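Local coordinates for hypothetical protein ST1625 (Sulfolobus tokodaii, PDB 1WY6) that is of unknown function but folds as an all-helical repeat protein from a hyperthermophilic archaeon, at residues Phe17-Tyr22 and Cys47-Ser52; Glu25-Val30 and Asp63-Tyr68; Leu31-Ser36 and Ser40-Phe45; Ser79-Gly84 and Asn95-Ile100; Asn133-Val138 and Thr145-Glu150. All coordinates share one frame; numbering follows the deposited sequence.

Contact 1 (Phe17-Tyr22 and Cys47-Ser52); sequences FLLDGY and CNLLES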
# COMPACT_ATOMS: atom_id res chain seq x y z
N PHE A 17 -18.62 4.76 -7.58
CA PHE A 17 -19.20 4.73 -6.23
C PHE A 17 -18.06 4.77 -5.21
O PHE A 17 -18.04 5.62 -4.31
CB PHE A 17 -19.99 3.43 -6.00
CG PHE A 17 -21.41 3.47 -6.51
CD1 PHE A 17 -22.26 4.52 -6.18
CD2 PHE A 17 -21.91 2.43 -7.29
CE1 PHE A 17 -23.59 4.53 -6.62
CE2 PHE A 17 -23.23 2.42 -7.73
CZ PHE A 17 -24.08 3.48 -7.40
N LEU A 18 -17.12 3.84 -5.35
CA LEU A 18 -15.98 3.73 -4.44
C LEU A 18 -15.18 5.02 -4.35
O LEU A 18 -14.91 5.50 -3.25
CB LEU A 18 -15.07 2.58 -4.87
CG LEU A 18 -15.74 1.19 -4.87
CD1 LEU A 18 -14.77 0.14 -5.39
CD2 LEU A 18 -16.19 0.86 -3.45
N LEU A 19 -14.79 5.59 -5.49
CA LEU A 19 -14.04 6.84 -5.47
C LEU A 19 -14.84 7.91 -4.72
O LEU A 19 -14.27 8.79 -4.09
CB LEU A 19 -13.76 7.34 -6.90
CG LEU A 19 -12.82 6.53 -7.80
CD1 LEU A 19 -12.86 7.10 -9.20
CD2 LEU A 19 -11.42 6.58 -7.24
N ASP A 20 -16.17 7.82 -4.79
CA ASP A 20 -17.05 8.79 -4.14
C ASP A 20 -17.40 8.48 -2.69
O ASP A 20 -18.15 9.23 -2.07
CB ASP A 20 -18.35 8.95 -4.93
CG ASP A 20 -18.14 9.62 -6.28
OD1 ASP A 20 -19.11 9.66 -7.06
OD2 ASP A 20 -17.02 10.11 -6.56
N GLY A 21 -16.90 7.37 -2.16
CA GLY A 21 -17.19 7.03 -0.78
C GLY A 21 -18.41 6.15 -0.58
O GLY A 21 -18.75 5.83 0.56
N TYR A 22 -19.08 5.79 -1.66
CA TYR A 22 -20.25 4.92 -1.60
C TYR A 22 -19.69 3.50 -1.59
O TYR A 22 -19.86 2.76 -2.56
CB TYR A 22 -21.13 5.11 -2.83
CG TYR A 22 -21.86 6.44 -2.90
CD1 TYR A 22 -23.16 6.57 -2.41
CD2 TYR A 22 -21.27 7.55 -3.51
CE1 TYR A 22 -23.87 7.76 -2.53
CE2 TYR A 22 -21.97 8.75 -3.64
CZ TYR A 22 -23.27 8.84 -3.15
OH TYR A 22 -24.00 10.00 -3.33
N CYS A 47 -6.20 -2.94 -9.18
CA CYS A 47 -4.99 -2.16 -9.46
C CYS A 47 -5.41 -0.79 -9.98
O CYS A 47 -4.85 0.24 -9.60
CB CYS A 47 -4.13 -2.83 -10.54
SG CYS A 47 -3.69 -4.57 -10.28
N ASN A 48 -6.40 -0.81 -10.86
CA ASN A 48 -6.93 0.39 -11.48
C ASN A 48 -7.52 1.31 -10.41
O ASN A 48 -7.23 2.51 -10.38
CB ASN A 48 -7.97 -0.01 -12.54
CG ASN A 48 -8.46 1.16 -13.37
OD1 ASN A 48 -9.32 1.92 -12.95
ND2 ASN A 48 -7.91 1.30 -14.58
N LEU A 49 -8.35 0.76 -9.52
CA LEU A 49 -8.95 1.57 -8.46
C LEU A 49 -7.88 2.22 -7.57
O LEU A 49 -7.91 3.43 -7.35
CB LEU A 49 -9.87 0.72 -7.57
CG LEU A 49 -10.51 1.49 -6.40
CD1 LEU A 49 -11.55 2.47 -6.92
CD2 LEU A 49 -11.17 0.51 -5.43
N LEU A 50 -6.95 1.41 -7.08
CA LEU A 50 -5.89 1.87 -6.19
C LEU A 50 -5.05 3.03 -6.74
O LEU A 50 -4.48 3.81 -5.98
CB LEU A 50 -4.97 0.70 -5.81
CG LEU A 50 -5.64 -0.49 -5.10
CD1 LEU A 50 -4.66 -1.65 -4.96
CD2 LEU A 50 -6.14 -0.04 -3.73
N GLU A 51 -5.00 3.15 -8.06
CA GLU A 51 -4.24 4.22 -8.70
C GLU A 51 -4.79 5.61 -8.38
O GLU A 51 -4.03 6.59 -8.29
CB GLU A 51 -4.24 4.01 -10.22
CG GLU A 51 -3.44 5.05 -11.00
CD GLU A 51 -1.95 4.89 -10.81
OE1 GLU A 51 -1.21 5.90 -10.97
OE2 GLU A 51 -1.50 3.76 -10.51
N SER A 52 -6.10 5.71 -8.18
CA SER A 52 -6.69 7.01 -7.91
C SER A 52 -7.63 7.13 -6.72
O SER A 52 -8.03 8.24 -6.37
CB SER A 52 -7.41 7.51 -9.17
OG SER A 52 -8.41 6.59 -9.59

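Contact 2 (Glu25-Val30 and Asp63-Tyr68); sequences EGVKIV and DKIGSY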
# COMPACT_ATOMS: atom_id res chain seq x y z
N GLU A 25 -22.25 0.32 -1.95
CA GLU A 25 -22.79 0.28 -3.29
C GLU A 25 -21.77 -0.31 -4.27
O GLU A 25 -22.06 -1.28 -4.98
CB GLU A 25 -23.18 1.70 -3.74
CG GLU A 25 -24.43 2.30 -3.08
CD GLU A 25 -24.19 2.80 -1.66
OE1 GLU A 25 -23.03 3.05 -1.28
OE2 GLU A 25 -25.19 2.97 -0.93
N GLY A 26 -20.57 0.27 -4.30
CA GLY A 26 -19.55 -0.22 -5.20
C GLY A 26 -19.13 -1.66 -4.91
O GLY A 26 -18.85 -2.42 -5.83
N VAL A 27 -19.09 -2.04 -3.64
CA VAL A 27 -18.70 -3.40 -3.26
C VAL A 27 -19.74 -4.43 -3.69
O VAL A 27 -19.40 -5.53 -4.13
CB VAL A 27 -18.46 -3.51 -1.73
CG1 VAL A 27 -18.32 -4.97 -1.31
CG2 VAL A 27 -17.21 -2.75 -1.36
N LYS A 28 -21.00 -4.06 -3.58
CA LYS A 28 -22.10 -4.93 -3.96
C LYS A 28 -21.94 -5.27 -5.44
O LYS A 28 -22.02 -6.43 -5.83
CB LYS A 28 -23.44 -4.21 -3.70
CG LYS A 28 -24.67 -5.01 -4.11
CD LYS A 28 -25.94 -4.20 -3.86
CE LYS A 28 -27.18 -4.94 -4.35
NZ LYS A 28 -27.44 -6.19 -3.58
N ILE A 29 -21.71 -4.24 -6.25
CA ILE A 29 -21.50 -4.41 -7.69
C ILE A 29 -20.29 -5.33 -7.94
O ILE A 29 -20.37 -6.27 -8.74
CB ILE A 29 -21.21 -3.06 -8.38
CG1 ILE A 29 -22.34 -2.07 -8.11
CG2 ILE A 29 -21.07 -3.26 -9.88
CD1 ILE A 29 -23.60 -2.38 -8.83
N VAL A 30 -19.19 -5.06 -7.26
CA VAL A 30 -17.98 -5.87 -7.42
C VAL A 30 -18.22 -7.35 -7.10
O VAL A 30 -17.73 -8.22 -7.80
CB VAL A 30 -16.82 -5.34 -6.53
CG1 VAL A 30 -15.66 -6.32 -6.55
CG2 VAL A 30 -16.37 -3.98 -7.03
N ASP A 63 -10.38 -3.83 2.80
CA ASP A 63 -10.89 -4.68 3.88
C ASP A 63 -12.08 -5.51 3.40
O ASP A 63 -12.29 -6.63 3.84
CB ASP A 63 -11.35 -3.81 5.06
CG ASP A 63 -10.20 -3.31 5.91
OD1 ASP A 63 -10.44 -2.38 6.70
OD2 ASP A 63 -9.07 -3.84 5.81
N LYS A 64 -12.86 -4.96 2.49
CA LYS A 64 -14.04 -5.67 2.02
C LYS A 64 -13.81 -6.56 0.82
O LYS A 64 -14.30 -7.69 0.78
CB LYS A 64 -15.15 -4.68 1.69
CG LYS A 64 -15.89 -4.15 2.91
CD LYS A 64 -16.85 -3.04 2.52
CE LYS A 64 -17.89 -2.81 3.61
NZ LYS A 64 -17.28 -2.73 4.96
N ILE A 65 -13.04 -6.08 -0.15
CA ILE A 65 -12.84 -6.86 -1.37
C ILE A 65 -11.40 -7.21 -1.76
O ILE A 65 -11.18 -7.85 -2.78
CB ILE A 65 -13.51 -6.15 -2.55
CG1 ILE A 65 -12.84 -4.79 -2.80
CG2 ILE A 65 -14.99 -5.92 -2.23
CD1 ILE A 65 -13.44 -4.02 -3.96
N GLY A 66 -10.43 -6.80 -0.95
CA GLY A 66 -9.05 -7.10 -1.27
C GLY A 66 -8.80 -8.57 -1.55
O GLY A 66 -8.10 -8.92 -2.50
N SER A 67 -9.38 -9.43 -0.72
CA SER A 67 -9.21 -10.87 -0.82
C SER A 67 -9.64 -11.51 -2.14
O SER A 67 -9.22 -12.62 -2.45
CB SER A 67 -9.94 -11.57 0.34
OG SER A 67 -11.34 -11.35 0.27
N TYR A 68 -10.46 -10.81 -2.93
CA TYR A 68 -10.91 -11.35 -4.21
C TYR A 68 -9.92 -11.13 -5.35
O TYR A 68 -10.13 -11.63 -6.46
CB TYR A 68 -12.25 -10.73 -4.63
CG TYR A 68 -13.42 -11.17 -3.78
CD1 TYR A 68 -13.74 -10.50 -2.61
CD2 TYR A 68 -14.20 -12.26 -4.15
CE1 TYR A 68 -14.80 -10.91 -1.81
CE2 TYR A 68 -15.27 -12.68 -3.37
CZ TYR A 68 -15.57 -12.00 -2.20
OH TYR A 68 -16.63 -12.40 -1.43

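Contact 3 (Leu31-Ser36 and Ser40-Phe45); sequences LEITKS and SEYNWF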
# COMPACT_ATOMS: atom_id res chain seq x y z
N LEU A 31 -18.97 -7.62 -6.03
CA LEU A 31 -19.25 -8.99 -5.65
C LEU A 31 -20.15 -9.68 -6.66
O LEU A 31 -20.17 -10.91 -6.74
CB LEU A 31 -19.89 -9.04 -4.25
CG LEU A 31 -19.00 -8.56 -3.10
CD1 LEU A 31 -19.73 -8.72 -1.77
CD2 LEU A 31 -17.70 -9.34 -3.10
N GLU A 32 -20.91 -8.90 -7.42
CA GLU A 32 -21.77 -9.46 -8.45
C GLU A 32 -20.86 -10.02 -9.54
O GLU A 32 -20.98 -11.17 -9.92
CB GLU A 32 -22.68 -8.38 -9.07
CG GLU A 32 -23.66 -7.73 -8.09
CD GLU A 32 -24.55 -6.70 -8.77
OE1 GLU A 32 -25.17 -5.88 -8.05
OE2 GLU A 32 -24.64 -6.70 -10.02
N ILE A 33 -19.94 -9.18 -10.01
CA ILE A 33 -18.98 -9.56 -11.05
C ILE A 33 -18.19 -10.78 -10.62
O ILE A 33 -17.95 -11.70 -11.41
CB ILE A 33 -17.98 -8.41 -11.33
CG1 ILE A 33 -18.73 -7.17 -11.83
CG2 ILE A 33 -16.93 -8.86 -12.33
CD1 ILE A 33 -19.51 -7.38 -13.12
N THR A 34 -17.77 -10.78 -9.36
CA THR A 34 -17.01 -11.87 -8.78
C THR A 34 -17.74 -13.21 -8.88
O THR A 34 -17.11 -14.27 -8.91
CB THR A 34 -16.69 -11.59 -7.29
OG1 THR A 34 -15.67 -10.59 -7.20
CG2 THR A 34 -16.23 -12.86 -6.59
N LYS A 35 -19.07 -13.16 -8.92
CA LYS A 35 -19.88 -14.37 -9.00
C LYS A 35 -20.07 -14.86 -10.44
O LYS A 35 -20.15 -16.06 -10.69
CB LYS A 35 -21.26 -14.12 -8.39
CG LYS A 35 -21.26 -13.67 -6.93
CD LYS A 35 -20.71 -14.75 -6.00
CE LYS A 35 -20.94 -14.39 -4.53
NZ LYS A 35 -22.39 -14.40 -4.16
N SER A 36 -20.14 -13.92 -11.37
CA SER A 36 -20.36 -14.25 -12.78
C SER A 36 -19.14 -14.49 -13.65
O SER A 36 -19.23 -15.18 -14.66
CB SER A 36 -21.23 -13.16 -13.42
OG SER A 36 -20.63 -11.88 -13.27
N SER A 40 -8.94 -14.15 -13.46
CA SER A 40 -8.16 -13.73 -14.62
C SER A 40 -9.00 -12.97 -15.64
O SER A 40 -8.85 -13.18 -16.85
CB SER A 40 -7.54 -14.96 -15.29
OG SER A 40 -8.54 -15.89 -15.66
N GLU A 41 -9.87 -12.10 -15.15
CA GLU A 41 -10.76 -11.32 -16.00
C GLU A 41 -11.14 -9.99 -15.35
O GLU A 41 -11.33 -8.99 -16.03
CB GLU A 41 -12.02 -12.14 -16.31
CG GLU A 41 -13.26 -11.34 -16.70
CD GLU A 41 -13.16 -10.70 -18.07
OE1 GLU A 41 -12.33 -9.78 -18.25
OE2 GLU A 41 -13.92 -11.11 -18.98
N TYR A 42 -11.26 -9.98 -14.02
CA TYR A 42 -11.63 -8.77 -13.31
C TYR A 42 -10.55 -8.33 -12.32
O TYR A 42 -10.67 -7.29 -11.68
CB TYR A 42 -12.95 -8.97 -12.55
CG TYR A 42 -12.90 -10.01 -11.45
CD1 TYR A 42 -13.45 -11.28 -11.64
CD2 TYR A 42 -12.32 -9.72 -10.21
CE1 TYR A 42 -13.43 -12.23 -10.62
CE2 TYR A 42 -12.29 -10.66 -9.19
CZ TYR A 42 -12.85 -11.92 -9.40
OH TYR A 42 -12.85 -12.85 -8.39
N ASN A 43 -9.50 -9.13 -12.21
CA ASN A 43 -8.41 -8.85 -11.28
C ASN A 43 -7.77 -7.48 -11.46
O ASN A 43 -7.40 -6.82 -10.48
CB ASN A 43 -7.33 -9.92 -11.40
CG ASN A 43 -6.39 -9.91 -10.22
OD1 ASN A 43 -6.74 -10.38 -9.14
ND2 ASN A 43 -5.20 -9.33 -10.41
N TRP A 44 -7.63 -7.07 -12.72
CA TRP A 44 -7.03 -5.78 -13.08
C TRP A 44 -7.74 -4.61 -12.42
O TRP A 44 -7.15 -3.55 -12.21
CB TRP A 44 -7.10 -5.57 -14.59
CG TRP A 44 -8.53 -5.47 -15.05
CD1 TRP A 44 -9.39 -6.50 -15.30
CD2 TRP A 44 -9.30 -4.26 -15.20
NE1 TRP A 44 -10.65 -6.01 -15.59
CE2 TRP A 44 -10.62 -4.65 -15.54
CE3 TRP A 44 -9.01 -2.90 -15.07
CZ2 TRP A 44 -11.64 -3.71 -15.75
CZ3 TRP A 44 -10.03 -1.97 -15.29
CH2 TRP A 44 -11.33 -2.38 -15.63
N PHE A 45 -9.03 -4.79 -12.12
CA PHE A 45 -9.83 -3.72 -11.53
C PHE A 45 -9.27 -3.11 -10.25
O PHE A 45 -9.26 -1.90 -10.10
CB PHE A 45 -11.25 -4.21 -11.23
CG PHE A 45 -12.14 -3.15 -10.62
CD1 PHE A 45 -12.66 -2.13 -11.41
CD2 PHE A 45 -12.45 -3.19 -9.27
CE1 PHE A 45 -13.49 -1.16 -10.85
CE2 PHE A 45 -13.28 -2.23 -8.71
CZ PHE A 45 -13.80 -1.21 -9.50

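Contact 4 (Ser79-Gly84 and Asn95-Ile100); sequences SVVECG and NKALDI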
# COMPACT_ATOMS: atom_id res chain seq x y z
N SER A 79 0.98 3.01 -4.45
CA SER A 79 -0.23 3.77 -4.12
C SER A 79 -0.76 3.37 -2.74
O SER A 79 -1.32 4.19 -2.01
CB SER A 79 -1.33 3.50 -5.16
OG SER A 79 -0.88 3.76 -6.49
N VAL A 80 -0.61 2.10 -2.39
CA VAL A 80 -1.09 1.62 -1.10
C VAL A 80 -0.20 2.12 0.03
O VAL A 80 -0.69 2.53 1.07
CB VAL A 80 -1.16 0.07 -1.08
CG1 VAL A 80 -1.50 -0.42 0.33
CG2 VAL A 80 -2.21 -0.40 -2.07
N VAL A 81 1.11 2.10 -0.19
CA VAL A 81 2.05 2.59 0.81
C VAL A 81 1.84 4.09 1.01
O VAL A 81 1.90 4.59 2.14
CB VAL A 81 3.50 2.35 0.37
CG1 VAL A 81 4.45 2.76 1.49
CG2 VAL A 81 3.70 0.90 -0.02
N GLU A 82 1.60 4.80 -0.09
CA GLU A 82 1.36 6.24 -0.06
C GLU A 82 0.19 6.58 0.86
O GLU A 82 0.24 7.57 1.58
CB GLU A 82 1.04 6.77 -1.46
CG GLU A 82 2.24 6.96 -2.37
CD GLU A 82 3.21 8.03 -1.86
OE1 GLU A 82 2.78 8.92 -1.10
OE2 GLU A 82 4.41 7.98 -2.25
N CYS A 83 -0.88 5.79 0.80
CA CYS A 83 -2.03 6.03 1.66
C CYS A 83 -1.66 5.72 3.11
O CYS A 83 -2.21 6.28 4.04
CB CYS A 83 -3.23 5.21 1.22
SG CYS A 83 -4.12 5.94 -0.19
N GLY A 84 -0.71 4.81 3.29
CA GLY A 84 -0.27 4.50 4.63
C GLY A 84 0.42 5.74 5.18
O GLY A 84 0.18 6.15 6.32
N ASN A 95 1.71 -3.20 4.73
CA ASN A 95 2.81 -4.15 4.86
C ASN A 95 2.87 -5.12 3.69
O ASN A 95 3.94 -5.32 3.11
CB ASN A 95 2.71 -4.92 6.18
CG ASN A 95 2.95 -4.04 7.39
OD1 ASN A 95 3.72 -3.08 7.34
ND2 ASN A 95 2.30 -4.37 8.51
N LYS A 96 1.74 -5.71 3.33
CA LYS A 96 1.71 -6.64 2.20
C LYS A 96 2.19 -5.94 0.92
O LYS A 96 2.92 -6.54 0.14
CB LYS A 96 0.30 -7.20 1.98
CG LYS A 96 -0.17 -8.14 3.07
CD LYS A 96 -1.61 -8.57 2.85
CE LYS A 96 -2.13 -9.42 4.00
NZ LYS A 96 -3.55 -9.83 3.78
N ALA A 97 1.79 -4.69 0.73
CA ALA A 97 2.19 -3.90 -0.44
C ALA A 97 3.71 -3.72 -0.43
O ALA A 97 4.36 -3.78 -1.48
CB ALA A 97 1.51 -2.55 -0.42
N LEU A 98 4.26 -3.48 0.75
CA LEU A 98 5.70 -3.31 0.90
C LEU A 98 6.40 -4.62 0.53
O LEU A 98 7.35 -4.60 -0.25
CB LEU A 98 6.05 -2.95 2.35
CG LEU A 98 5.87 -1.49 2.79
CD1 LEU A 98 6.02 -1.39 4.30
CD2 LEU A 98 6.89 -0.61 2.09
N ASP A 99 5.94 -5.74 1.08
CA ASP A 99 6.54 -7.03 0.80
C ASP A 99 6.49 -7.33 -0.68
O ASP A 99 7.47 -7.83 -1.25
CB ASP A 99 5.83 -8.15 1.59
CG ASP A 99 5.99 -8.00 3.10
OD1 ASP A 99 6.93 -7.31 3.54
OD2 ASP A 99 5.17 -8.57 3.86
N ILE A 100 5.36 -7.03 -1.32
CA ILE A 100 5.23 -7.27 -2.76
C ILE A 100 6.17 -6.35 -3.55
O ILE A 100 6.76 -6.77 -4.54
CB ILE A 100 3.77 -7.06 -3.23
CG1 ILE A 100 2.90 -8.20 -2.67
CG2 ILE A 100 3.70 -7.05 -4.73
CD1 ILE A 100 1.42 -7.93 -2.76

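Contact 5 (Asn133-Val138 and Thr145-Glu150); sequences NALRRV and TTLLIE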
# COMPACT_ATOMS: atom_id res chain seq x y z
N ASN A 133 13.29 -1.03 6.85
CA ASN A 133 13.54 -2.45 6.73
C ASN A 133 13.22 -3.00 5.33
O ASN A 133 13.87 -3.94 4.87
CB ASN A 133 12.75 -3.19 7.83
CG ASN A 133 13.35 -2.96 9.22
OD1 ASN A 133 12.74 -3.28 10.24
ND2 ASN A 133 14.56 -2.43 9.26
N ALA A 134 12.24 -2.41 4.66
CA ALA A 134 11.91 -2.85 3.30
C ALA A 134 13.07 -2.39 2.40
O ALA A 134 13.53 -3.12 1.52
CB ALA A 134 10.60 -2.23 2.83
N LEU A 135 13.54 -1.17 2.63
CA LEU A 135 14.64 -0.63 1.83
C LEU A 135 15.89 -1.50 1.98
O LEU A 135 16.53 -1.85 1.00
CB LEU A 135 14.95 0.81 2.25
CG LEU A 135 13.97 1.87 1.72
CD1 LEU A 135 14.19 3.20 2.45
CD2 LEU A 135 14.17 2.03 0.21
N ARG A 136 16.22 -1.85 3.22
CA ARG A 136 17.40 -2.66 3.46
C ARG A 136 17.28 -3.96 2.67
O ARG A 136 18.28 -4.53 2.23
CB ARG A 136 17.55 -2.91 4.96
CG ARG A 136 18.95 -3.28 5.40
CD ARG A 136 19.11 -3.10 6.90
NE ARG A 136 19.30 -1.70 7.27
CZ ARG A 136 18.90 -1.16 8.41
NH1 ARG A 136 19.13 0.12 8.66
NH2 ARG A 136 18.25 -1.89 9.31
N ARG A 137 16.04 -4.42 2.47
CA ARG A 137 15.79 -5.65 1.72
C ARG A 137 16.06 -5.50 0.22
O ARG A 137 16.20 -6.50 -0.48
CB ARG A 137 14.35 -6.14 1.92
CG ARG A 137 14.05 -6.76 3.28
CD ARG A 137 12.64 -7.36 3.32
NE ARG A 137 12.49 -8.45 2.36
CZ ARG A 137 11.32 -8.93 1.94
NH1 ARG A 137 10.18 -8.42 2.39
NH2 ARG A 137 11.28 -9.93 1.05
N VAL A 138 16.12 -4.27 -0.28
CA VAL A 138 16.41 -4.04 -1.70
C VAL A 138 17.83 -3.53 -1.92
O VAL A 138 18.20 -3.12 -3.03
CB VAL A 138 15.40 -3.06 -2.38
CG1 VAL A 138 14.08 -3.78 -2.65
CG2 VAL A 138 15.16 -1.84 -1.52
N THR A 145 19.25 3.19 6.95
CA THR A 145 19.86 3.69 8.17
C THR A 145 19.36 5.08 8.53
O THR A 145 19.00 5.35 9.67
CB THR A 145 21.41 3.74 8.04
OG1 THR A 145 21.94 2.41 8.05
CG2 THR A 145 22.02 4.54 9.18
N THR A 146 19.34 5.96 7.55
CA THR A 146 18.88 7.32 7.76
C THR A 146 17.51 7.32 8.44
O THR A 146 17.26 8.13 9.33
CB THR A 146 18.79 8.08 6.43
OG1 THR A 146 20.09 8.13 5.83
CG2 THR A 146 18.27 9.50 6.64
N LEU A 147 16.64 6.41 8.00
CA LEU A 147 15.29 6.30 8.54
C LEU A 147 15.29 5.74 9.97
O LEU A 147 14.61 6.28 10.84
CB LEU A 147 14.42 5.41 7.63
CG LEU A 147 14.05 6.03 6.27
CD1 LEU A 147 13.26 5.04 5.42
CD2 LEU A 147 13.23 7.28 6.52
N LEU A 148 16.04 4.67 10.20
CA LEU A 148 16.11 4.09 11.54
C LEU A 148 16.70 5.10 12.51
O LEU A 148 16.36 5.10 13.69
CB LEU A 148 16.96 2.81 11.54
CG LEU A 148 16.28 1.56 10.96
CD1 LEU A 148 17.24 0.37 11.04
CD2 LEU A 148 15.00 1.28 11.72
N ILE A 149 17.58 5.96 12.02
CA ILE A 149 18.18 6.99 12.86
C ILE A 149 17.07 7.97 13.25
O ILE A 149 16.96 8.36 14.41
CB ILE A 149 19.33 7.74 12.12
CG1 ILE A 149 20.57 6.85 12.05
CG2 ILE A 149 19.65 9.04 12.85
CD1 ILE A 149 21.71 7.44 11.26
N GLU A 150 16.25 8.34 12.27
CA GLU A 150 15.13 9.25 12.53
C GLU A 150 14.11 8.61 13.47
O GLU A 150 13.55 9.29 14.33
CB GLU A 150 14.44 9.65 11.22
CG GLU A 150 13.23 10.55 11.43
CD GLU A 150 13.59 11.91 12.03
OE1 GLU A 150 12.68 12.56 12.59
OE2 GLU A 150 14.77 12.32 11.95

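Contact 1 (Phe17-Tyr22 and Cys47-Ser52)
Leu18 meets Leu49 at nearly a right angle, its CD1 methyl resting 3.6 Å from Leu49 CD2. The other methyl of Leu49, CD1, lies 4.1 Å from Leu18 CB, so both prongs of this fork bear on one side chain. Its branch reaches across because CG of Leu49 stands anti to the backbone N (chi1 178°). One residue on, Leu19 extends CD2 to 4.1 Å from Leu49 CD1 and to 3.8 Å from Ser52 OG, a mixed touch at the more exposed margin. Val61 of helix 55-65 packs on both Leu18 and Leu49. Beyond Leu19 the chain turns away: Gly21 takes a positive phi of 91°, and the backbone bonds from Gly21 N to Leu18 O and from Tyr22 N to Phe17 O close the helix end, leaving Tyr22 as N-cap of helix 23-36. Leucine packing between helices 7-19 and 44-52, with helix 7-19 closed by a Schellman motif, is consistent with the helix-on-helix packing of a helical repeat protein.

Contact 2 (Glu25-Val30 and Asp63-Tyr68)
Lys64 lays its aliphatic chain against Val27, its CD carbon 3.9 Å from Val27 CG2, and the two side chains cross at about a right angle. Only the methylenes take part here: CB also comes within 4.2 Å of Val27 CG2, while the chain bends at its last torsion and carries the ammonium end away from residues 25-30; Lys64 also touches Ile23 and Asp24 at the start of that helix. Ile65 follows and touches both valines of the first segment. Its CG2 methyl sits 3.6 Å from Val27 CG1 and 4.0 Å from Val27 CG2, inserted at the fork of that valine, with the two side chains running past each other in opposite directions. The longer arm ends in CD1, 4.1 Å from Val30 CG1, one helical turn further on. This division of labour follows from chi1 of 64°, which places CG1 of Ile65 between the backbone N and the carbonyl carbon and leaves CG2 anti to the carbonyl carbon. The backbones come nearest at this same pair, with CA of Val27 7.1 Å from CA of Ile65. Further along, Tyr68 packs on Thr34 of helix 23-36. Ala14 of helix 7-19 adjoins Val30. Since every atom pair that closes across these segments is carbon to carbon, the joint probably rests on shape and exclusion of water, with the lysine charge kept at its outer margin.

Contact 3 (Leu31-Ser36 and Ser40-Phe45)
A buried, largely apolar contact joins the C-terminal turn of helix 23-36 to the short helical passage leading into helix 44-52, with Tyr42 packed on Ile33 and Thr34. Ile33 CG2 lies 4.0 Å from Tyr42 CB, while the phenol end reaches Thr34, whose OG1 and CG2 are each 3.8 Å from Tyr42 OH. Ile33 CG2 and Thr34 OG1 both approach the ring obliquely. A chi1 of 64° turns CG of Tyr42 between the backbone N and the carbonyl carbon, sending the ring over toward the first helix. Replacing Tyr42 with an alanine would probably open a gap beside OG1 and CG2 of Thr34, where the ring had been, although the CB touch on Ile33 would remain. Thr34 OG1 is hydrogen-bonded to the carbonyl O of Val30 in its own helix, so this hydroxyl is satisfied one turn back and meets Tyr42 by packing alone.

Contact 4 (Ser79-Gly84 and Asn95-Ile100)
With chi1 of -175°, Val81 holds CG2 anti to its carbonyl carbon, where this methyl lies 4.1 Å from Ala97 CB and equally 4.1 Å from Leu98 CD2. Val80, with chi1 of 173°, sets CG1 anti to the backbone N, and that methyl comes 3.8 Å from the same Ala97 CB. The single methyl of Ala97 is therefore shared by two adjacent valines, and Val80 CB approaches it as closely as CG1 does. Leu98 reaches in with the end of its branch rather than its base, crossing Val81 at about a right angle. Helices 78-86 and 92-103, both part of this helical repeat fold, cross steeply here: the directions of the two segments are 138° apart and their axes approach to 8.7 Å. The close approach of the CA atoms of Val80 and Ala97, 6.5 Å, is consistent with the small alanine side chain. All four side chains are buried. Met58 and Phe59 of helix 55-65 pack on Val80, whereas Val81 also meets Ile113 of helix 107-117. Leu98 also touches Leu110 and Ala130. Cys83, one turn after Val80, carries the disulfide to Cys55 and so ties helix 78-86 covalently to the start of helix 55-65.

Contact 5 (Asn133-Val138 and Thr145-Glu150)
Arg136 brings the edge of its guanidinium up to Leu148, whose CD1 methyl lies near the plane of the group, 3.0 Å from both Arg136 NH1 and NH2, and so faces the gap between them. So short an approach of nitrogen to carbon makes the exact placement doubtful, although the neighbourhood is plain. Further round the rim of the group, Arg136 NH1 stands 3.5 Å from Thr145 N and 3.7 Å from Thr145 OG1, neither a hydrogen bond; that hydroxyl is taken by the carbonyl O of Glu141. Deeper in, Leu135 and Leu147 cross at about a right angle, with 3.6 Å between their CD1 atoms. Asn133 adds a loose touch on Leu148 through ND2. What sends the arginine across is a CG anti to the backbone N (chi1 -158°) followed by a bend at chi3. Cutting Arg136 back to an alanine is likely to open a gap beside Leu148 CD1 and Thr145, where the guanidinium had been. Leu110 of helix 107-117 backs Leu135, and Ile117 of that helix reaches Leu147. The segments cross at -163° with axes 9.8 Å apart, the geometry of an antiparallel helical hairpin made by helices 125-137 and 141-153, as expected in a helical repeat protein.

How the contacts relate
Contacts 1, 2 and 3 cluster toward the N-terminal end, contact 4 lies about 2 Å from the centre of the chain, and contact 5 is on the opposite side from the first three. Contacts 1 and 2 have centres 11 Å apart and meet where Leu18 CD2 comes within 3.9 Å of Gly26 CA. Contacts 2 and 3 share helix 23-36, with Tyr68 CZ 3.5 Å from Leu31 CD2. Contact 1 reaches contact 4 through Leu50 CD1, 4.0 Å from Val80 CG2, and contact 4 reaches contact 5 through Leu98 CD2, 4.1 Å from Ala134 CB. Centres of contacts 3 and 5 stand about 37 Å apart, which fits an elongated stack of helices.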